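Type III effector HopU1 (Pseudomonas syringae pv. tomato, PDB 3U0J) is a type III effector and ADP-ribosyltransferase that probably transfers ADP-ribose from NAD+ to arginine side chains, with an RNA-binding protein of plant immunity as its target. Local coordinates at residues 42-47 with 88-93; 189-194 with 247-252; 219-224 with 264-269. All coordinates share one frame; numbering follows the deposited sequence.

Interaction 1: residues 42-47 with 88-93; sequences QDRHDF and YPEECS
Arg44 lays its guanidinium flat on the phenol ring of Tyr88: the planes are 4° apart, and Arg44 CZ sits 3.7 Å from the centroid of the Tyr88 ring, almost straight above it. This is a cation-pi stack, and the chain leading to it helps, since Arg44 CD comes to 3.5 Å from Tyr88 CG on the same face as a CH-pi contact. A bend at chi3 (-72°) swings the head of the arginine along the ring, with NE over the CD1-CE1 side, NH1 over CE2 and NH2 near the hydroxyl end. Water 2 accepts from Arg44 NE at 3.0 Å, in the guanidinium plane, and donates on to Glu90 OE2. A second bridge runs through water 1, which donates to Glu90 OE2 at 2.8 Å and weakly to Arg44 O. The charged groups themselves do not touch; Ser39 OG hydrogen-bonds to Arg44 NH1.

Segments 42-47 and 89-93, from helices 41-52 and 89-99, run at 45° to each other, axes 10.0 Å apart at the closest, and Tyr88 is the N-cap of the second. Its backbone N donates to Glu91 OE1 at 2.8 Å, linking the N-cap to the side chain of the third helical residue. The other carboxylate oxygen, Glu91 OE2, turns to Arg157, Ser153 and Ser39.

One turn after Arg44, Phe47, with CG anti to its backbone N, sets its ring against the backbone of helix 89-99 at Glu90. Phe47 CE2 lies 3.4 Å from Glu90 O, which sits over one ring face, while Ser93 CB meets Phe47 CE2 at the ring edge, 3.9 Å away. The hydroxyl of Ser93 is occupied within its own helix: OG and the backbone N reach Pro89 O from opposite faces of its plane. Met150 of helix 145-162 touches both Phe47 and Glu90.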
ATOM      1  N   GLN A  42       7.695  21.757  -3.116  1.00 14.42           N
ATOM      2  CA  GLN A  42       9.048  21.230  -3.158  1.00 16.17           C
ATOM      3  C   GLN A  42       9.010  19.698  -3.151  1.00 17.07           C
ATOM      4  O   GLN A  42       9.742  19.052  -3.910  1.00 15.50           O
ATOM      5  CB  GLN A  42       9.893  21.784  -2.002  1.00 13.02           C
ATOM      6  CG  GLN A  42      11.338  21.279  -1.961  1.00 14.16           C
ATOM      7  CD  GLN A  42      12.151  21.702  -3.161  1.00 17.82           C
ATOM      8  OE1 GLN A  42      12.708  20.857  -3.893  1.00 15.72           O
ATOM      9  NE2 GLN A  42      12.220  23.020  -3.389  1.00 14.87           N
ATOM     10  N   ASP A  43       8.135  19.130  -2.322  1.00 13.93           N
ATOM     11  CA  ASP A  43       7.976  17.688  -2.261  1.00 13.81           C
ATOM     12  C   ASP A  43       7.662  17.127  -3.626  1.00 17.78           C
ATOM     13  O   ASP A  43       8.294  16.155  -4.067  1.00 16.58           O
ATOM     14  CB  ASP A  43       6.848  17.303  -1.313  1.00 17.42           C
ATOM     15  CG  ASP A  43       7.214  17.511   0.128  1.00 19.90           C
ATOM     16  OD1 ASP A  43       8.428  17.560   0.411  1.00 25.24           O
ATOM     17  OD2 ASP A  43       6.302  17.637   0.977  1.00 19.56           O
ATOM     18  N   ARG A  44       6.678  17.742  -4.290  1.00 17.62           N
ATOM     19  CA  ARG A  44       6.222  17.286  -5.601  1.00 11.94           C
ATOM     20  C   ARG A  44       7.321  17.375  -6.656  1.00 13.65           C
ATOM     21  O   ARG A  44       7.354  16.581  -7.587  1.00 13.85           O
ATOM     22  CB  ARG A  44       4.967  18.029  -6.036  1.00 13.58           C
ATOM     23  CG  ARG A  44       3.748  17.719  -5.170  1.00 16.30           C
ATOM     24  CD  ARG A  44       2.429  18.258  -5.748  1.00 16.81           C
ATOM     25  NE  ARG A  44       2.346  19.717  -5.646  1.00 17.84           N
ATOM     26  CZ  ARG A  44       2.035  20.378  -4.529  1.00 20.28           C
ATOM     27  NH1 ARG A  44       1.771  19.712  -3.398  1.00 18.39           N
ATOM     28  NH2 ARG A  44       2.003  21.709  -4.537  1.00 17.29           N
ATOM     29  N   HIS A  45       8.249  18.313  -6.504  1.00 12.39           N
ATOM     30  CA  HIS A  45       9.399  18.342  -7.398  1.00 13.84           C
ATOM     31  C   HIS A  45      10.379  17.196  -7.073  1.00 16.25           C
ATOM     32  O   HIS A  45      10.918  16.525  -7.963  1.00 11.24           O
ATOM     33  CB  HIS A  45      10.122  19.681  -7.280  1.00 15.65           C
ATOM     34  CG  HIS A  45       9.648  20.723  -8.243  1.00 16.16           C
ATOM     35  ND1 HIS A  45       8.862  21.789  -7.859  1.00 13.43           N
ATOM     36  CD2 HIS A  45       9.867  20.872  -9.570  1.00 15.12           C
ATOM     37  CE1 HIS A  45       8.604  22.542  -8.911  1.00 16.94           C
ATOM     38  NE2 HIS A  45       9.201  22.005  -9.962  1.00 20.68           N
ATOM     39  N   ASP A  46      10.621  17.013  -5.775  1.00 16.98           N
ATOM     40  CA  ASP A  46      11.467  15.948  -5.294  1.00 15.77           C
ATOM     41  C   ASP A  46      10.975  14.656  -5.937  1.00 19.03           C
ATOM     42  O   ASP A  46      11.738  13.945  -6.604  1.00 17.73           O
ATOM     43  CB  ASP A  46      11.339  15.844  -3.782  1.00 13.80           C
ATOM     44  CG  ASP A  46      12.071  16.941  -3.058  1.00 18.23           C
ATOM     45  OD1 ASP A  46      12.837  17.675  -3.725  1.00 19.07           O
ATOM     46  OD2 ASP A  46      11.887  17.069  -1.816  1.00 19.53           O
ATOM     47  N   PHE A  47       9.684  14.376  -5.751  1.00 17.27           N
ATOM     48  CA  PHE A  47       9.099  13.146  -6.261  1.00 15.90           C
ATOM     49  C   PHE A  47       9.314  12.923  -7.756  1.00 15.00           C
ATOM     50  O   PHE A  47       9.687  11.831  -8.182  1.00 16.12           O
ATOM     51  CB  PHE A  47       7.613  13.072  -5.972  1.00 12.51           C
ATOM     52  CG  PHE A  47       6.981  11.826  -6.507  1.00 16.14           C
ATOM     53  CD1 PHE A  47       7.055  10.632  -5.791  1.00 14.84           C
ATOM     54  CD2 PHE A  47       6.352  11.825  -7.751  1.00 15.03           C
ATOM     55  CE1 PHE A  47       6.481   9.473  -6.292  1.00 14.06           C
ATOM     56  CE2 PHE A  47       5.773  10.667  -8.259  1.00 12.98           C
ATOM     57  CZ  PHE A  47       5.836   9.491  -7.536  1.00 13.67           C
ATOM     58  N   TYR A  88      -2.908  15.793  -6.492  1.00 14.60           N
ATOM     59  CA  TYR A  88      -1.941  16.092  -7.532  1.00 13.29           C
ATOM     60  C   TYR A  88      -1.552  14.884  -8.383  1.00 15.30           C
ATOM     61  O   TYR A  88      -1.705  13.741  -7.960  1.00 17.43           O
ATOM     62  CB  TYR A  88      -0.716  16.736  -6.908  1.00 15.05           C
ATOM     63  CG  TYR A  88      -0.994  18.110  -6.357  1.00 15.87           C
ATOM     64  CD1 TYR A  88      -0.819  19.240  -7.141  1.00 15.18           C
ATOM     65  CD2 TYR A  88      -1.430  18.279  -5.050  1.00 18.03           C
ATOM     66  CE1 TYR A  88      -1.071  20.502  -6.643  1.00 18.97           C
ATOM     67  CE2 TYR A  88      -1.677  19.539  -4.534  1.00 16.55           C
ATOM     68  CZ  TYR A  88      -1.500  20.647  -5.336  1.00 22.51           C
ATOM     69  OH  TYR A  88      -1.751  21.901  -4.830  1.00 21.58           O
ATOM     70  N   PRO A  89      -1.081  15.134  -9.616  1.00 15.87           N
ATOM     71  CA  PRO A  89      -0.603  14.067 -10.499  1.00 12.52           C
ATOM     72  C   PRO A  89       0.574  13.313  -9.884  1.00 13.37           C
ATOM     73  O   PRO A  89       0.711  12.099 -10.052  1.00 13.05           O
ATOM     74  CB  PRO A  89      -0.154  14.822 -11.738  1.00 12.76           C
ATOM     75  CG  PRO A  89      -0.993  16.036 -11.755  1.00 19.24           C
ATOM     76  CD  PRO A  89      -1.182  16.425 -10.317  1.00 18.04           C
ATOM     77  N   GLU A  90       1.424  14.030  -9.168  1.00 13.41           N
ATOM     78  CA  GLU A  90       2.541  13.387  -8.496  1.00 13.93           C
ATOM     79  C   GLU A  90       2.007  12.358  -7.489  1.00 14.43           C
ATOM     80  O   GLU A  90       2.617  11.313  -7.281  1.00 15.54           O
ATOM     81  CB  GLU A  90       3.463  14.429  -7.832  1.00 12.13           C
ATOM     82  CG  GLU A  90       4.197  15.350  -8.821  1.00 13.09           C
ATOM     83  CD  GLU A  90       3.376  16.577  -9.300  1.00 16.28           C
ATOM     84  OE1 GLU A  90       2.145  16.639  -9.077  1.00 15.55           O
ATOM     85  OE2 GLU A  90       3.979  17.491  -9.907  1.00 16.12           O
ATOM     86  N   GLU A  91       0.853  12.637  -6.894  1.00 12.84           N
ATOM     87  CA  GLU A  91       0.283  11.723  -5.913  1.00 13.35           C
ATOM     88  C   GLU A  91      -0.354  10.521  -6.591  1.00 13.37           C
ATOM     89  O   GLU A  91      -0.151   9.370  -6.184  1.00 12.44           O
ATOM     90  CB  GLU A  91      -0.706  12.451  -5.005  1.00 12.07           C
ATOM     91  CG  GLU A  91      -0.013  13.232  -3.915  1.00 13.61           C
ATOM     92  CD  GLU A  91      -0.739  14.497  -3.499  1.00 17.05           C
ATOM     93  OE1 GLU A  91      -1.715  14.888  -4.181  1.00 21.60           O
ATOM     94  OE2 GLU A  91      -0.339  15.098  -2.475  1.00 16.50           O
ATOM     95  N   CYS A  92      -1.110  10.775  -7.647  1.00 14.75           N
ATOM     96  CA  CYS A  92      -1.645   9.656  -8.417  1.00 17.68           C
ATOM     97  C   CYS A  92      -0.514   8.731  -8.831  1.00 14.55           C
ATOM     98  O   CYS A  92      -0.603   7.522  -8.656  1.00 14.82           O
ATOM     99  CB  CYS A  92      -2.405  10.150  -9.640  1.00 16.55           C
ATOM    100  SG  CYS A  92      -3.881  11.041  -9.188  1.00 18.16           S
ATOM    101  N   SER A  93       0.557   9.322  -9.358  1.00 14.21           N
ATOM    102  CA  SER A  93       1.718   8.570  -9.837  1.00 15.78           C
ATOM    103  C   SER A  93       2.365   7.734  -8.731  1.00 16.12           C
ATOM    104  O   SER A  93       2.792   6.602  -8.963  1.00 14.54           O
ATOM    105  CB  SER A  93       2.757   9.515 -10.460  1.00 13.92           C
ATOM    106  OG  SER A  93       2.192  10.265 -11.517  1.00 14.29           O
TER
HETATM  107  O   HOH W   1       6.529  18.541 -10.026  1.00 12.56           O
HETATM  108  O   HOH W   2       2.564  19.981  -8.592  1.00 15.16           O

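Interaction 2: residues 189-194 with 247-252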
ATOM      1  N   GLY A 189      -3.755 -10.482  23.436  1.00 26.18           N
ATOM      2  CA  GLY A 189      -4.321  -9.156  23.240  1.00 22.28           C
ATOM      3  C   GLY A 189      -3.361  -8.150  22.618  1.00 24.27           C
ATOM      4  O   GLY A 189      -3.616  -6.941  22.620  1.00 23.95           O
ATOM      5  N   GLY A 190      -2.246  -8.638  22.093  1.00 19.35           N
ATOM      6  CA  GLY A 190      -1.316  -7.766  21.413  1.00 17.80           C
ATOM      7  C   GLY A 190      -1.869  -7.252  20.097  1.00 22.90           C
ATOM      8  O   GLY A 190      -2.515  -7.984  19.337  1.00 18.86           O
ATOM      9  N   ARG A 191      -1.608  -5.983  19.810  1.00 24.41           N
ATOM     10  CA  ARG A 191      -2.037  -5.418  18.537  1.00 25.98           C
ATOM     11  C   ARG A 191      -1.239  -5.930  17.338  1.00 22.02           C
ATOM     12  O   ARG A 191      -0.030  -6.143  17.411  1.00 23.96           O
ATOM     13  CB  ARG A 191      -1.982  -3.894  18.589  1.00 26.93           C
ATOM     14  CG  ARG A 191      -2.986  -3.310  19.553  1.00 29.31           C
ATOM     15  CD  ARG A 191      -2.702  -1.857  19.851  1.00 38.15           C
ATOM     16  NE  ARG A 191      -3.784  -1.298  20.657  1.00 46.22           N
ATOM     17  CZ  ARG A 191      -3.991   0.004  20.837  1.00 45.01           C
ATOM     18  NH1 ARG A 191      -3.185   0.896  20.266  1.00 35.90           N
ATOM     19  NH2 ARG A 191      -5.014   0.408  21.588  1.00 42.81           N
ATOM     20  N   TYR A 192      -1.929  -6.141  16.234  1.00 18.60           N
ATOM     21  CA  TYR A 192      -1.248  -6.350  14.986  1.00 20.48           C
ATOM     22  C   TYR A 192      -0.925  -4.980  14.423  1.00 22.43           C
ATOM     23  O   TYR A 192      -1.820  -4.166  14.181  1.00 23.34           O
ATOM     24  CB  TYR A 192      -2.135  -7.118  14.020  1.00 24.06           C
ATOM     25  CG  TYR A 192      -1.459  -7.432  12.706  1.00 26.17           C
ATOM     26  CD1 TYR A 192      -1.737  -6.681  11.573  1.00 26.94           C
ATOM     27  CD2 TYR A 192      -0.546  -8.470  12.599  1.00 23.70           C
ATOM     28  CE1 TYR A 192      -1.135  -6.959  10.361  1.00 26.54           C
ATOM     29  CE2 TYR A 192       0.062  -8.760  11.383  1.00 31.79           C
ATOM     30  CZ  TYR A 192      -0.238  -7.995  10.268  1.00 30.64           C
ATOM     31  OH  TYR A 192       0.363  -8.244   9.055  1.00 32.98           O
ATOM     32  N   VAL A 193       0.359  -4.724  14.224  1.00 24.42           N
ATOM     33  CA  VAL A 193       0.818  -3.430  13.736  1.00 22.78           C
ATOM     34  C   VAL A 193       1.626  -3.589  12.457  1.00 21.25           C
ATOM     35  O   VAL A 193       2.595  -4.363  12.404  1.00 20.51           O
ATOM     36  CB  VAL A 193       1.682  -2.730  14.793  1.00 25.89           C
ATOM     37  CG1 VAL A 193       2.264  -1.433  14.236  1.00 25.58           C
ATOM     38  CG2 VAL A 193       0.857  -2.467  16.048  1.00 24.32           C
ATOM     39  N   GLU A 194       1.219  -2.858  11.423  1.00 19.87           N
ATOM     40  CA  GLU A 194       1.928  -2.888  10.140  1.00 21.56           C
ATOM     41  C   GLU A 194       2.642  -1.558   9.836  1.00 20.40           C
ATOM     42  O   GLU A 194       1.995  -0.547   9.543  1.00 21.91           O
ATOM     43  CB  GLU A 194       0.974  -3.249   9.004  1.00 18.84           C
ATOM     44  CG  GLU A 194       1.596  -3.043   7.636  1.00 21.78           C
ATOM     45  CD  GLU A 194       2.823  -3.898   7.441  1.00 23.18           C
ATOM     46  OE1 GLU A 194       3.949  -3.357   7.468  1.00 20.21           O
ATOM     47  OE2 GLU A 194       2.652  -5.123   7.285  1.00 29.42           O
ATOM     48  N   MET A 247       2.040   2.568   9.684  1.00 21.42           N
ATOM     49  CA  MET A 247       1.761   2.345  11.106  1.00 23.67           C
ATOM     50  C   MET A 247       0.287   2.158  11.446  1.00 26.40           C
ATOM     51  O   MET A 247      -0.193   2.672  12.463  1.00 28.48           O
ATOM     52  CB  MET A 247       2.349   3.459  11.975  1.00 22.40           C
ATOM     53  CG  MET A 247       3.817   3.234  12.317  1.00 33.56           C
ATOM     54  SD  MET A 247       4.144   1.668  13.149  1.00 11.09           S
ATOM     55  CE  MET A 247       5.814   1.383  12.618  1.00 27.62           C
ATOM     56  N   SER A 248      -0.423   1.419  10.601  1.00 21.82           N
ATOM     57  CA  SER A 248      -1.789   1.035  10.913  1.00 22.49           C
ATOM     58  C   SER A 248      -1.794  -0.032  11.997  1.00 23.20           C
ATOM     59  O   SER A 248      -0.923  -0.911  12.041  1.00 22.64           O
ATOM     60  CB  SER A 248      -2.490   0.513   9.674  1.00 19.05           C
ATOM     61  OG  SER A 248      -1.894  -0.698   9.278  1.00 22.65           O
ATOM     62  N   GLU A 249      -2.792   0.042  12.864  1.00 24.51           N
ATOM     63  CA  GLU A 249      -2.813  -0.741  14.087  1.00 25.81           C
ATOM     64  C   GLU A 249      -4.138  -1.487  14.207  1.00 25.39           C
ATOM     65  O   GLU A 249      -5.199  -0.889  13.985  1.00 24.58           O
ATOM     66  CB  GLU A 249      -2.651   0.229  15.256  1.00 31.67           C
ATOM     67  CG  GLU A 249      -1.822  -0.289  16.400  1.00 39.33           C
ATOM     68  CD  GLU A 249      -1.032   0.803  17.108  1.00 47.96           C
ATOM     69  OE1 GLU A 249      -0.714   1.851  16.484  1.00 34.88           O
ATOM     70  OE2 GLU A 249      -0.715   0.587  18.298  1.00 54.93           O
ATOM     71  N   PHE A 250      -4.089  -2.777  14.561  1.00 25.76           N
ATOM     72  CA  PHE A 250      -5.317  -3.597  14.657  1.00 24.55           C
ATOM     73  C   PHE A 250      -5.440  -4.467  15.907  1.00 25.66           C
ATOM     74  O   PHE A 250      -4.456  -4.992  16.424  1.00 24.82           O
ATOM     75  CB  PHE A 250      -5.492  -4.491  13.425  1.00 22.42           C
ATOM     76  CG  PHE A 250      -5.370  -3.756  12.126  1.00 25.15           C
ATOM     77  CD1 PHE A 250      -6.494  -3.246  11.495  1.00 22.26           C
ATOM     78  CD2 PHE A 250      -4.123  -3.552  11.546  1.00 21.84           C
ATOM     79  CE1 PHE A 250      -6.382  -2.552  10.307  1.00 17.21           C
ATOM     80  CE2 PHE A 250      -4.006  -2.859  10.361  1.00 20.32           C
ATOM     81  CZ  PHE A 250      -5.140  -2.358   9.739  1.00 18.99           C
ATOM     82  N   VAL A 251      -6.674  -4.611  16.375  1.00 26.76           N
ATOM     83  CA  VAL A 251      -7.014  -5.580  17.400  1.00 23.90           C
ATOM     84  C   VAL A 251      -7.451  -6.850  16.692  1.00 26.46           C
ATOM     85  O   VAL A 251      -8.297  -6.800  15.792  1.00 26.05           O
ATOM     86  CB  VAL A 251      -8.206  -5.084  18.225  1.00 24.03           C
ATOM     87  CG1 VAL A 251      -8.653  -6.145  19.215  1.00 25.05           C
ATOM     88  CG2 VAL A 251      -7.859  -3.779  18.928  1.00 23.70           C
ATOM     89  N   ILE A 252      -6.896  -7.992  17.074  1.00 21.48           N
ATOM     90  CA  ILE A 252      -7.417  -9.231  16.514  1.00 23.49           C
ATOM     91  C   ILE A 252      -8.615  -9.699  17.322  1.00 24.56           C
ATOM     92  O   ILE A 252      -8.450 -10.204  18.424  1.00 29.03           O
ATOM     93  CB  ILE A 252      -6.364 -10.323  16.485  1.00 25.44           C
ATOM     94  CG1 ILE A 252      -5.090  -9.782  15.823  1.00 22.80           C
ATOM     95  CG2 ILE A 252      -6.909 -11.538  15.753  1.00 19.74           C
ATOM     96  CD1 ILE A 252      -3.873 -10.650  15.988  1.00 16.87           C
TER
HETATM   97  O   HOH W   3      -5.112  -7.808  19.933  1.00 30.27           O
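Tyr192 O takes the N-H of Phe250 at 2.7 Å, and the CA-H of Glu249 leans on the same oxygen. The pair is reciprocal: Tyr192 N donates to Phe250 O at 2.8 Å, which closes the ring of an antiparallel hydrogen-bonded pair. Farther along, Glu194 N reaches Ser248 O at 3.0 Å, whereas the return bond from Ser248 N to Glu194 O is weak. Strand 192-194 is thus stitched to 248-257 as an outermost strand of the mixed five-stranded sheet. Upstream, Gly189 ends helix 176-188 in a Schellman motif, and water 3 joins Gly190 O to Ile252 N, the latter weakly.

On one face, Tyr192 and Phe250 run side by side, pointing the same way. Phe250 CD2 comes in at the edge of the tyrosine ring, 3.9 Å from Tyr192 CD1. Leu182 of helix 176-188 packs on Tyr192 here, and Leu267 touches both side chains.

The other face carries Val193 and Glu249. Val193 CG2, anti to the carbonyl carbon, rests 3.5 Å from Glu249 CG, and CG1 of Val193 lies 3.8 Å from Met247 SD. The extended Arg191 crosses Glu249 at a slant and donates from NH1 to Glu249 OE2 at 3.2 Å. The bond lies in the guanidinium plane but enters 63° above the carboxylate plane. Because Glu249 OE1 also pairs with Arg133, the acid is shared between two arginines. That would probably favour its ionised form; the Arg191 link adds an exposed charge pair to a strand pairing held mainly by backbone bonds, with apolar contact on the other face.

Interaction 3: residues 219-224 with 264-269; sequences AFQISL and LFVLSQ
The edge of the Phe220 ring is met by Leu267 CD1, which lies in its plane 3.8 Å from Phe220 CD1. Leu267 CD2 is closer still, 3.5 Å from Phe220 CD1, but approaches at a slant. Phe265 presents its own edge to Ala219 O, and the two phenylalanine rings pair obliquely, planes at 33° and centroids 5.9 Å apart. Beyond the pair, Phe265 meets Tyr183 edge-to-face, and Leu182 of helix 176-188 touches both phenylalanines. Ile222 continues this face, CG1 resting 4.0 Å from Leu267 CB, the two chains pointing the same way.

Five nearly straight backbone bonds hold the strands in parallel register. The shortest runs from Leu267 N to Gln221 O at 2.7 Å, and Gln269 N closes the ladder on Ser223 O. On the opposite face the extended Gln221 lies alongside Val266, its NE2 4.1 Å from Val266 CG2. At the far end Gln269, with CG anti to its backbone N, reaches across so that OE1 stands 3.5 Å from Leu224 CB. That oxygen accepts from Arg226 N and, weakly, from Lys225 N, holding the turn after strand 218-224.

This parallel pair, the second and third strands of a mixed five-stranded sheet, with an antiparallel neighbour on each side, is typical of the ADP-ribosyltransferase fold.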
ATOM      1  N   ALA A 219      -5.793 -15.864   6.029  1.00 21.03           N
ATOM      2  CA  ALA A 219      -6.722 -14.823   5.593  1.00 21.88           C
ATOM      3  C   ALA A 219      -6.937 -13.793   6.683  1.00 21.69           C
ATOM      4  O   ALA A 219      -7.034 -14.134   7.860  1.00 22.56           O
ATOM      5  CB  ALA A 219      -8.062 -15.421   5.171  1.00 21.29           C
ATOM      6  N   PHE A 220      -7.022 -12.533   6.284  1.00 20.07           N
ATOM      7  CA  PHE A 220      -7.329 -11.466   7.216  1.00 19.70           C
ATOM      8  C   PHE A 220      -8.642 -10.827   6.830  1.00 20.96           C
ATOM      9  O   PHE A 220      -8.812 -10.356   5.703  1.00 19.82           O
ATOM     10  CB  PHE A 220      -6.237 -10.405   7.193  1.00 20.83           C
ATOM     11  CG  PHE A 220      -4.962 -10.839   7.832  1.00 25.05           C
ATOM     12  CD1 PHE A 220      -4.756 -10.664   9.178  1.00 25.33           C
ATOM     13  CD2 PHE A 220      -3.959 -11.424   7.085  1.00 31.38           C
ATOM     14  CE1 PHE A 220      -3.563 -11.065   9.776  1.00 28.55           C
ATOM     15  CE2 PHE A 220      -2.762 -11.819   7.686  1.00 30.58           C
ATOM     16  CZ  PHE A 220      -2.572 -11.632   9.033  1.00 23.98           C
ATOM     17  N   GLN A 221      -9.582 -10.813   7.764  1.00 19.82           N
ATOM     18  CA  GLN A 221     -10.826 -10.124   7.525  1.00 17.53           C
ATOM     19  C   GLN A 221     -10.805  -8.891   8.374  1.00 20.18           C
ATOM     20  O   GLN A 221     -10.917  -8.966   9.594  1.00 23.04           O
ATOM     21  CB  GLN A 221     -12.003 -10.989   7.903  1.00 19.43           C
ATOM     22  CG  GLN A 221     -13.319 -10.277   7.746  1.00 19.63           C
ATOM     23  CD  GLN A 221     -14.460 -11.151   8.167  1.00 22.95           C
ATOM     24  OE1 GLN A 221     -14.637 -12.256   7.641  1.00 26.93           O
ATOM     25  NE2 GLN A 221     -15.246 -10.673   9.128  1.00 20.06           N
ATOM     26  N   ILE A 222     -10.639  -7.752   7.719  1.00 22.38           N
ATOM     27  CA  ILE A 222     -10.371  -6.495   8.397  1.00 20.35           C
ATOM     28  C   ILE A 222     -11.551  -5.557   8.242  1.00 21.44           C
ATOM     29  O   ILE A 222     -12.073  -5.367   7.139  1.00 22.41           O
ATOM     30  CB  ILE A 222      -9.154  -5.833   7.768  1.00 16.48           C
ATOM     31  CG1 ILE A 222      -8.043  -6.865   7.605  1.00 15.29           C
ATOM     32  CG2 ILE A 222      -8.717  -4.644   8.568  1.00 17.25           C
ATOM     33  CD1 ILE A 222      -6.813  -6.323   6.935  1.00 19.36           C
ATOM     34  N   SER A 223     -11.999  -4.987   9.349  1.00 21.05           N
ATOM     35  CA  SER A 223     -12.984  -3.932   9.261  1.00 24.52           C
ATOM     36  C   SER A 223     -12.297  -2.613   9.600  1.00 28.46           C
ATOM     37  O   SER A 223     -11.639  -2.475  10.641  1.00 27.56           O
ATOM     38  CB  SER A 223     -14.181  -4.200  10.167  1.00 28.16           C
ATOM     39  OG  SER A 223     -13.822  -4.053  11.520  1.00 37.28           O
ATOM     40  N   LEU A 224     -12.435  -1.655   8.691  1.00 25.76           N
ATOM     41  CA  LEU A 224     -11.696  -0.417   8.765  1.00 23.70           C
ATOM     42  C   LEU A 224     -12.617   0.699   9.182  1.00 27.43           C
ATOM     43  O   LEU A 224     -13.763   0.793   8.716  1.00 27.10           O
ATOM     44  CB  LEU A 224     -11.116  -0.088   7.392  1.00 23.97           C
ATOM     45  CG  LEU A 224     -10.156  -1.126   6.812  1.00 21.67           C
ATOM     46  CD1 LEU A 224      -9.994  -0.924   5.322  1.00 21.66           C
ATOM     47  CD2 LEU A 224      -8.808  -1.053   7.521  1.00 19.50           C
ATOM     48  N   LEU A 264      -8.058 -17.984   9.685  1.00 21.93           N
ATOM     49  CA  LEU A 264      -8.725 -16.734   9.475  1.00 21.26           C
ATOM     50  C   LEU A 264      -8.550 -15.899  10.715  1.00 20.03           C
ATOM     51  O   LEU A 264      -8.930 -16.318  11.804  1.00 23.45           O
ATOM     52  CB  LEU A 264     -10.213 -16.975   9.226  1.00 22.96           C
ATOM     53  CG  LEU A 264     -11.103 -15.736   9.379  1.00 20.93           C
ATOM     54  CD1 LEU A 264     -10.863 -14.756   8.255  1.00 20.58           C
ATOM     55  CD2 LEU A 264     -12.546 -16.120   9.403  1.00 19.33           C
ATOM     56  N   PHE A 265      -7.976 -14.714  10.558  1.00 19.72           N
ATOM     57  CA  PHE A 265      -7.936 -13.753  11.660  1.00 19.70           C
ATOM     58  C   PHE A 265      -8.821 -12.573  11.353  1.00 21.47           C
ATOM     59  O   PHE A 265      -8.723 -11.968  10.282  1.00 22.17           O
ATOM     60  CB  PHE A 265      -6.512 -13.297  11.948  1.00 15.06           C
ATOM     61  CG  PHE A 265      -5.594 -14.418  12.176  1.00 15.74           C
ATOM     62  CD1 PHE A 265      -5.393 -14.903  13.450  1.00 15.91           C
ATOM     63  CD2 PHE A 265      -4.973 -15.041  11.105  1.00 17.82           C
ATOM     64  CE1 PHE A 265      -4.570 -15.984  13.665  1.00 18.84           C
ATOM     65  CE2 PHE A 265      -4.138 -16.112  11.300  1.00 18.36           C
ATOM     66  CZ  PHE A 265      -3.933 -16.592  12.589  1.00 21.61           C
ATOM     67  N   VAL A 266      -9.710 -12.265  12.284  1.00 22.61           N
ATOM     68  CA  VAL A 266     -10.580 -11.121  12.115  1.00 25.03           C
ATOM     69  C   VAL A 266      -9.926  -9.951  12.792  1.00 23.51           C
ATOM     70  O   VAL A 266      -9.618 -10.011  13.976  1.00 22.99           O
ATOM     71  CB  VAL A 266     -11.971 -11.352  12.710  1.00 26.04           C
ATOM     72  CG1 VAL A 266     -12.708 -10.023  12.812  1.00 25.41           C
ATOM     73  CG2 VAL A 266     -12.742 -12.356  11.859  1.00 18.59           C
ATOM     74  N   LEU A 267      -9.694  -8.899  12.015  1.00 25.07           N
ATOM     75  CA  LEU A 267      -9.005  -7.710  12.490  1.00 23.68           C
ATOM     76  C   LEU A 267      -9.936  -6.510  12.628  1.00 21.83           C
ATOM     77  O   LEU A 267     -10.916  -6.385  11.907  1.00 24.63           O
ATOM     78  CB  LEU A 267      -7.872  -7.363  11.537  1.00 22.62           C
ATOM     79  CG  LEU A 267      -6.498  -7.887  11.934  1.00 22.74           C
ATOM     80  CD1 LEU A 267      -6.560  -9.346  12.282  1.00 22.40           C
ATOM     81  CD2 LEU A 267      -5.503  -7.627  10.814  1.00 21.97           C
ATOM     82  N   SER A 268      -9.612  -5.622  13.555  1.00 21.96           N
ATOM     83  CA  SER A 268     -10.386  -4.406  13.742  1.00 23.67           C
ATOM     84  C   SER A 268      -9.452  -3.195  13.854  1.00 28.63           C
ATOM     85  O   SER A 268      -8.591  -3.148  14.734  1.00 28.25           O
ATOM     86  CB  SER A 268     -11.243  -4.528  14.989  1.00 23.94           C
ATOM     87  OG  SER A 268     -12.216  -3.518  15.019  1.00 34.46           O
ATOM     88  N   GLN A 269      -9.616  -2.226  12.955  1.00 26.47           N
ATOM     89  CA  GLN A 269      -8.744  -1.057  12.936  1.00 23.18           C
ATOM     90  C   GLN A 269      -8.960  -0.156  14.148  1.00 27.36           C
ATOM     91  O   GLN A 269     -10.096   0.078  14.579  1.00 30.83           O
ATOM     92  CB  GLN A 269      -8.955  -0.248  11.661  1.00 23.42           C
ATOM     93  CG  GLN A 269      -7.943   0.858  11.467  1.00 22.18           C
ATOM     94  CD  GLN A 269      -8.261   1.736  10.269  1.00 23.85           C
ATOM     95  OE1 GLN A 269      -9.414   1.817   9.830  1.00 22.90           O
ATOM     96  NE2 GLN A 269      -7.237   2.396   9.728  1.00 19.61           N
TER

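Interactions 2 and 3 belong to one sheet, their centres 10 Å apart. Strands 248-257 and 263-269 are neighbours in it, joined by a probable hydrogen bond between Val251 O and Ser268 N at 2.8 Å, and Phe250 reaches across to pack on Ile222. Together the two contacts span four of the five strands. Interaction 1 lies on the other side of the chain's centre, its centre about 30 and 32 Å from theirs and its nearest atoms about 17 and 18 Å away, among the N-terminal helices. In relatives NAD+ binds in a cleft between the two core sheets, so interactions 2 and 3 are probably part of the framework near that site.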